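Local coordinates for protein exopolyphosphatase (Aquifex aeolicus, PDB 1T6C) that probably hydrolyses phosphoanhydride bonds of polyphosphate or guanosine pentaphosphate, as a calcium-binding member of the Ppx/GppA phosphatase family with an actin-like fold, at residues 238-241 / 242-245; 278-281 / 282-286; 306-309 / 310-313. All blocks are in the same frame, centred on the assembly; numbering follows the deposited sequence.

Contacts 1 and 2 belong to the same half of this actin-like molecule and touch: the start of helix 241-251 in contact 1 packs on helix 274-288 in contact 2. Contact 3, in helix 300-313, lies apart, its centre about 34 Å from that of contact 1 and 33 Å from that of contact 2, against the other sheet. Contact 2 is the buried one, and its distinctive feature is a threonine hydroxyl turned back on its own helix. Contact 1, partly buried at the end of an edge strand, spends its polar groups on a helix cap. Contact 3 is half surface, with a weak salt bridge, water and apolar neighbours.

Contact 1 (238-241 / 242-245); sequences VLTY and GQIK
Thr240 and Gln243 form a capping box at the point where the edge strand 238-240 runs into helix 241-251, each side chain serving a backbone N-H of the other. Thr240 holds the N-cap. With chi1 at 65°, its OG1 sits between its own backbone N and carbonyl carbon, turned to accept from Gln243 N at 3.0 Å. In return Gln243 OE1 takes the N-H of Thr240 at 2.9 Å; this bond is nearly straight (162°) and uses a lone pair in the amide plane. The Gln243 chain, stretched out past CG, crosses the Thr240 side chain at about a right angle and brings CG within 3.4 Å of Thr240 OG1. Its other amide atom, NE2, is taken up by Glu223 at the end of helix 214-223. With an alanine here, Thr240 N would probably lose its acceptor and Glu223 this amide partner, leaving the cap with only its threonine half.

The regular helix then begins: Thr240 O accepts from Ile244 N at 3.0 Å, and Tyr241 O accepts from Lys245 N at 2.8 Å. On the buried side, Ile244 CG1 rests on Leu239 CB, and both side chains pack against Leu219 of helix 214-223 and Leu293 of strand 292-296. Leu239 also pairs through its backbone with Leu293, joining the edge strand to its neighbour 292-296 in the six-stranded sheet. On the outer side Lys245 sends NZ to Asp249, and on the way its CD passes obliquely by the Tyr241 ring, 4.1 Å from CE2.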
loop_
_atom_site.group_PDB
_atom_site.type_symbol
_atom_site.label_atom_id
_atom_site.label_comp_id
_atom_site.label_asym_id
_atom_site.label_seq_id
_atom_site.Cartn_x
_atom_site.Cartn_y
_atom_site.Cartn_z
ATOM N N VAL A 238 14.808 6.648 8.370
ATOM C CA VAL A 238 14.280 8.012 8.281
ATOM C C VAL A 238 14.589 8.638 6.933
ATOM O O VAL A 238 15.692 8.456 6.381
ATOM C CB VAL A 238 14.875 8.875 9.387
ATOM C CG1 VAL A 238 14.466 10.322 9.224
ATOM C CG2 VAL A 238 14.467 8.308 10.716
ATOM N N LEU A 239 13.623 9.395 6.400
ATOM C CA LEU A 239 13.865 10.258 5.254
ATOM C C LEU A 239 13.464 11.675 5.620
ATOM O O LEU A 239 12.339 11.914 6.082
ATOM C CB LEU A 239 13.052 9.797 4.045
ATOM C CG LEU A 239 13.531 8.492 3.390
ATOM C CD1 LEU A 239 12.525 8.034 2.323
ATOM C CD2 LEU A 239 14.875 8.623 2.794
ATOM N N THR A 240 14.378 12.616 5.396
ATOM C CA THR A 240 14.091 14.005 5.705
ATOM C C THR A 240 13.450 14.672 4.525
ATOM O O THR A 240 13.581 14.204 3.405
ATOM C CB THR A 240 15.379 14.789 6.078
ATOM O OG1 THR A 240 16.238 14.848 4.951
ATOM C CG2 THR A 240 16.177 14.077 7.112
ATOM N N TYR A 241 12.845 15.829 4.755
ATOM C CA TYR A 241 12.335 16.672 3.682
ATOM C C TYR A 241 13.467 16.900 2.665
ATOM O O TYR A 241 13.268 16.764 1.461
ATOM C CB TYR A 241 11.812 18.007 4.242
ATOM C CG TYR A 241 11.310 18.898 3.136
ATOM C CD1 TYR A 241 9.993 18.847 2.730
ATOM C CD2 TYR A 241 12.184 19.763 2.453
ATOM C CE1 TYR A 241 9.533 19.667 1.660
ATOM C CE2 TYR A 241 11.736 20.568 1.418
ATOM C CZ TYR A 241 10.415 20.507 1.021
ATOM O OH TYR A 241 10.010 21.302 -0.023
ATOM N N GLY A 242 14.649 17.315 3.149
ATOM C CA GLY A 242 15.779 17.553 2.260
ATOM C C GLY A 242 16.167 16.379 1.374
ATOM O O GLY A 242 16.483 16.566 0.204
ATOM N N GLN A 243 16.155 15.175 1.940
ATOM C CA GLN A 243 16.494 13.964 1.186
ATOM C C GLN A 243 15.432 13.694 0.104
ATOM O O GLN A 243 15.765 13.393 -1.061
ATOM C CB GLN A 243 16.598 12.764 2.106
ATOM C CG GLN A 243 17.920 12.696 2.902
ATOM C CD GLN A 243 17.893 11.644 4.035
ATOM O OE1 GLN A 243 16.918 11.500 4.724
ATOM N NE2 GLN A 243 18.980 10.888 4.190
ATOM N N ILE A 244 14.166 13.855 0.484
ATOM C CA ILE A 244 13.066 13.602 -0.447
ATOM C C ILE A 244 13.086 14.664 -1.534
ATOM O O ILE A 244 12.886 14.363 -2.697
ATOM C CB ILE A 244 11.724 13.531 0.298
ATOM C CG1 ILE A 244 11.725 12.356 1.288
ATOM C CG2 ILE A 244 10.559 13.362 -0.692
ATOM C CD1 ILE A 244 10.500 12.282 2.139
ATOM N N LYS A 245 13.338 15.920 -1.181
ATOM C CA LYS A 245 13.416 16.997 -2.183
ATOM C C LYS A 245 14.503 16.712 -3.220
ATOM O O LYS A 245 14.295 16.867 -4.433
ATOM C CB LYS A 245 13.674 18.367 -1.525
ATOM C CG LYS A 245 13.614 19.513 -2.525
ATOM C CD LYS A 245 14.041 20.846 -1.971
ATOM C CE LYS A 245 14.070 21.918 -3.064
ATOM N NZ LYS A 245 15.171 21.718 -4.052
#

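Contact 2 (278-281 / 282-286)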
loop_
_atom_site.group_PDB
_atom_site.type_symbol
_atom_site.label_atom_id
_atom_site.label_comp_id
_atom_site.label_asym_id
_atom_site.label_seq_id
_atom_site.Cartn_x
_atom_site.Cartn_y
_atom_site.Cartn_z
ATOM N N ILE A 278 6.699 10.629 -5.221
ATOM C CA ILE A 278 7.667 11.347 -4.390
ATOM C C ILE A 278 7.082 12.697 -4.005
ATOM O O ILE A 278 7.212 13.124 -2.856
ATOM C CB ILE A 278 8.994 11.518 -5.122
ATOM C CG1 ILE A 278 9.658 10.173 -5.369
ATOM C CG2 ILE A 278 9.945 12.366 -4.285
ATOM C CD1 ILE A 278 10.800 10.268 -6.370
ATOM N N GLY A 279 6.404 13.366 -4.921
ATOM C CA GLY A 279 5.803 14.671 -4.660
ATOM C C GLY A 279 4.752 14.672 -3.570
ATOM O O GLY A 279 4.680 15.626 -2.766
ATOM N N ILE A 280 3.958 13.600 -3.496
ATOM C CA ILE A 280 2.966 13.479 -2.459
ATOM C C ILE A 280 3.654 13.515 -1.105
ATOM O O ILE A 280 3.207 14.207 -0.202
ATOM C CB ILE A 280 2.126 12.164 -2.593
ATOM C CG1 ILE A 280 1.198 12.254 -3.793
ATOM C CG2 ILE A 280 1.353 11.902 -1.266
ATOM C CD1 ILE A 280 0.495 10.935 -4.085
ATOM N N PHE A 281 4.721 12.757 -0.947
ATOM C CA PHE A 281 5.414 12.725 0.355
ATOM C C PHE A 281 6.123 14.027 0.635
ATOM O O PHE A 281 6.139 14.469 1.789
ATOM C CB PHE A 281 6.390 11.565 0.407
ATOM C CG PHE A 281 5.698 10.239 0.564
ATOM C CD1 PHE A 281 5.444 9.438 -0.539
ATOM C CD2 PHE A 281 5.230 9.838 1.799
ATOM C CE1 PHE A 281 4.755 8.256 -0.384
ATOM C CE2 PHE A 281 4.523 8.651 1.940
ATOM C CZ PHE A 281 4.309 7.872 0.868
ATOM N N LEU A 282 6.689 14.660 -0.386
ATOM C CA LEU A 282 7.434 15.928 -0.189
ATOM C C LEU A 282 6.443 17.000 0.281
ATOM O O LEU A 282 6.664 17.682 1.306
ATOM C CB LEU A 282 8.126 16.321 -1.502
ATOM C CG LEU A 282 8.995 17.571 -1.413
ATOM C CD1 LEU A 282 10.233 17.273 -0.556
ATOM C CD2 LEU A 282 9.343 17.990 -2.843
ATOM N N LYS A 283 5.339 17.168 -0.452
ATOM C CA LYS A 283 4.315 18.133 -0.076
ATOM C C LYS A 283 3.675 17.804 1.279
ATOM O O LYS A 283 3.342 18.703 2.045
ATOM C CB LYS A 283 3.275 18.336 -1.206
ATOM C CG LYS A 283 2.216 19.403 -0.936
ATOM C CD LYS A 283 2.754 20.830 -0.753
ATOM C CE LYS A 283 3.306 21.426 -2.036
ATOM N NZ LYS A 283 3.583 22.918 -1.832
ATOM N N THR A 284 3.538 16.525 1.606
ATOM C CA THR A 284 2.983 16.127 2.895
ATOM C C THR A 284 3.863 16.676 4.028
ATOM O O THR A 284 3.363 17.272 4.979
ATOM C CB THR A 284 2.890 14.596 2.997
ATOM O OG1 THR A 284 1.833 14.130 2.131
ATOM C CG2 THR A 284 2.501 14.158 4.387
ATOM N N LEU A 285 5.162 16.457 3.935
ATOM C CA LEU A 285 6.076 16.968 4.964
ATOM C C LEU A 285 6.010 18.505 5.071
ATOM O O LEU A 285 5.970 19.049 6.188
ATOM C CB LEU A 285 7.507 16.514 4.722
ATOM C CG LEU A 285 7.749 15.034 5.008
ATOM C CD1 LEU A 285 9.208 14.709 4.785
ATOM C CD2 LEU A 285 7.352 14.641 6.403
ATOM N N GLU A 286 5.954 19.184 3.938
ATOM C CA GLU A 286 5.847 20.659 3.947
ATOM C C GLU A 286 4.563 21.117 4.647
ATOM O O GLU A 286 4.558 21.994 5.535
ATOM C CB GLU A 286 5.919 21.199 2.515
ATOM C CG GLU A 286 5.847 22.716 2.441
ATOM C CD GLU A 286 5.776 23.297 1.046
ATOM O OE1 GLU A 286 5.833 22.566 0.055
ATOM O OE2 GLU A 286 5.658 24.537 0.957
#
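Phe281, Leu282 and Thr284 dominate this buried middle part of the alpha-helix 274-288, where each backbone N-H from Leu282 onward bonds to the carbonyl four residues earlier. The Phe281 carbonyl receives Leu285 N at 3.1 Å, and Leu285 CG lies 3.6 Å from the same Phe281 O. The phenylalanine ring itself leads off the helix. CG stands anti to its own carbonyl carbon (chi1 -74°), and the ring settles against Val143 and Gln145 of strand 139-146 and Ile216 of helix 214-223. Its side chain is about 9 Å from the bound calcium, close to the metal site without being a ligand of it.

Leu282 faces another way. Its N donates to Ile278 O at 3.0 Å and its CB lies near that oxygen, while the branched end leaves the turn to pack on Tyr241 and Lys245 of helix 241-251. Next to it, Lys283 N bonds to Gly279 O, and the lysine chain, bent at CB-CG and CG-CD, passes Phe192 and Leu195 of helix 185-199. It ends between two carboxylates: NZ forms a salt bridge with Glu286 OE1 at 3.0 Å, meeting it from above the carboxylate plane, and a second with Glu196.

Thr284 folds its polar branch back along the helix, and its hydroxyl is also bonded to Tyr152 OH in the neighbouring sheet. One carbonyl oxygen, Ile280 O, is gripped twice by this residue: Thr284 OG1 donates at 2.7 Å and Thr284 N at 3.0 Å, from opposite faces of the carbonyl plane.

Contact 3 (306-309 / 310-313); sequences VSEV and LKEN
Glu308 and Lys311, one turn apart on helix 300-313, share a salt bridge, but the firmer mate of the glutamate is Arg84, which meets Glu308 OE1 and, through another nitrogen, Glu312 OE1; that shared cation probably offsets the two like charges. The bridge to the lysine is long and weak, with Lys311 NZ 3.4 Å from Glu308 OE2. The side chains cross at a slant: the glutamate is bent at CB-CG, while the lysine runs stretched out past CG, by the Ser307 carbonyl. A water links lysine and serine, accepting from Lys311 NZ at 3.1 Å and bonded to Ser307 OG at 2.8 Å. The serine oxygen is placed for this by standing anti to its backbone N (chi1 175°), and it also bonds to a methylpentanediol molecule, probably from the crystallisation liquor.

Beneath these groups run the helical bonds, among them Leu310 N to Val306 O at 2.9 Å and Asn313 N to Val309 O at 3.1 Å. Two further pairs run alongside each other in the same direction: Val306 CG1 is 4.1 Å from Leu310 CD1, and Val309 CG1 is 3.7 Å from Asn313 OD1. Val306 and Ser307 pack on Leu128 of helix 119-133, Val306 and Val309 reach Leu36 of strand 35-45, and Glu308 and Lys311 touch Lys86 and Arg84, respectively, of strand 84-89.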
loop_
_atom_site.group_PDB
_atom_site.type_symbol
_atom_site.label_atom_id
_atom_site.label_comp_id
_atom_site.label_asym_id
_atom_site.label_seq_id
_atom_site.Cartn_x
_atom_site.Cartn_y
_atom_site.Cartn_z
ATOM N N VAL A 306 -1.802 -8.583 11.953
ATOM C CA VAL A 306 -1.778 -7.996 13.282
ATOM C C VAL A 306 -3.192 -8.005 13.872
ATOM O O VAL A 306 -3.386 -8.338 15.042
ATOM C CB VAL A 306 -1.192 -6.563 13.275
ATOM C CG1 VAL A 306 -1.360 -5.931 14.642
ATOM C CG2 VAL A 306 0.286 -6.587 12.881
ATOM N N SER A 307 -4.177 -7.650 13.068
ATOM C CA SER A 307 -5.562 -7.610 13.513
ATOM C C SER A 307 -6.008 -8.983 14.003
ATOM O O SER A 307 -6.694 -9.080 15.028
ATOM C CB SER A 307 -6.453 -7.121 12.381
ATOM O OG SER A 307 -7.815 -7.171 12.744
ATOM N N GLU A 308 -5.588 -10.035 13.308
ATOM C CA GLU A 308 -5.988 -11.381 13.684
ATOM C C GLU A 308 -5.381 -11.759 15.016
ATOM O O GLU A 308 -6.050 -12.403 15.828
ATOM C CB GLU A 308 -5.643 -12.411 12.591
ATOM C CG GLU A 308 -6.592 -12.385 11.396
ATOM C CD GLU A 308 -8.095 -12.457 11.744
ATOM O OE1 GLU A 308 -8.511 -13.355 12.516
ATOM O OE2 GLU A 308 -8.871 -11.615 11.238
ATOM N N VAL A 309 -4.153 -11.335 15.269
ATOM C CA VAL A 309 -3.483 -11.580 16.544
ATOM C C VAL A 309 -4.171 -10.826 17.682
ATOM O O VAL A 309 -4.428 -11.407 18.751
ATOM C CB VAL A 309 -2.010 -11.186 16.500
ATOM C CG1 VAL A 309 -1.355 -11.294 17.903
ATOM C CG2 VAL A 309 -1.257 -12.043 15.457
ATOM N N LEU A 310 -4.484 -9.552 17.467
ATOM C CA LEU A 310 -5.255 -8.803 18.462
ATOM C C LEU A 310 -6.607 -9.465 18.757
ATOM O O LEU A 310 -7.022 -9.501 19.903
ATOM C CB LEU A 310 -5.450 -7.331 18.052
ATOM C CG LEU A 310 -4.178 -6.492 17.884
ATOM C CD1 LEU A 310 -4.498 -5.159 17.211
ATOM C CD2 LEU A 310 -3.439 -6.252 19.202
ATOM N N LYS A 311 -7.288 -9.993 17.747
ATOM C CA LYS A 311 -8.599 -10.630 17.941
ATOM C C LYS A 311 -8.473 -11.887 18.806
ATOM O O LYS A 311 -9.356 -12.191 19.618
ATOM C CB LYS A 311 -9.227 -11.026 16.610
ATOM C CG LYS A 311 -9.905 -9.902 15.912
ATOM C CD LYS A 311 -10.443 -10.362 14.584
ATOM C CE LYS A 311 -10.788 -9.192 13.689
ATOM N NZ LYS A 311 -11.438 -9.715 12.435
ATOM N N GLU A 312 -7.382 -12.614 18.590
ATOM C CA GLU A 312 -7.112 -13.860 19.279
ATOM C C GLU A 312 -6.892 -13.551 20.755
ATOM O O GLU A 312 -7.388 -14.280 21.616
ATOM C CB GLU A 312 -5.891 -14.546 18.648
ATOM C CG GLU A 312 -5.469 -15.867 19.279
ATOM C CD GLU A 312 -6.500 -16.966 19.131
ATOM O OE1 GLU A 312 -7.425 -16.858 18.317
ATOM O OE2 GLU A 312 -6.386 -17.964 19.860
ATOM N N ASN A 313 -6.207 -12.442 21.037
ATOM C CA ASN A 313 -5.845 -12.063 22.406
ATOM C C ASN A 313 -6.924 -11.320 23.187
ATOM O O ASN A 313 -6.792 -11.164 24.401
ATOM C CB ASN A 313 -4.586 -11.203 22.400
ATOM C CG ASN A 313 -3.388 -11.931 21.832
ATOM O OD1 ASN A 313 -2.385 -11.306 21.457
ATOM N ND2 ASN A 313 -3.478 -13.257 21.757
HETATM O O HOH W 1 -9.172 -8.455 10.670
#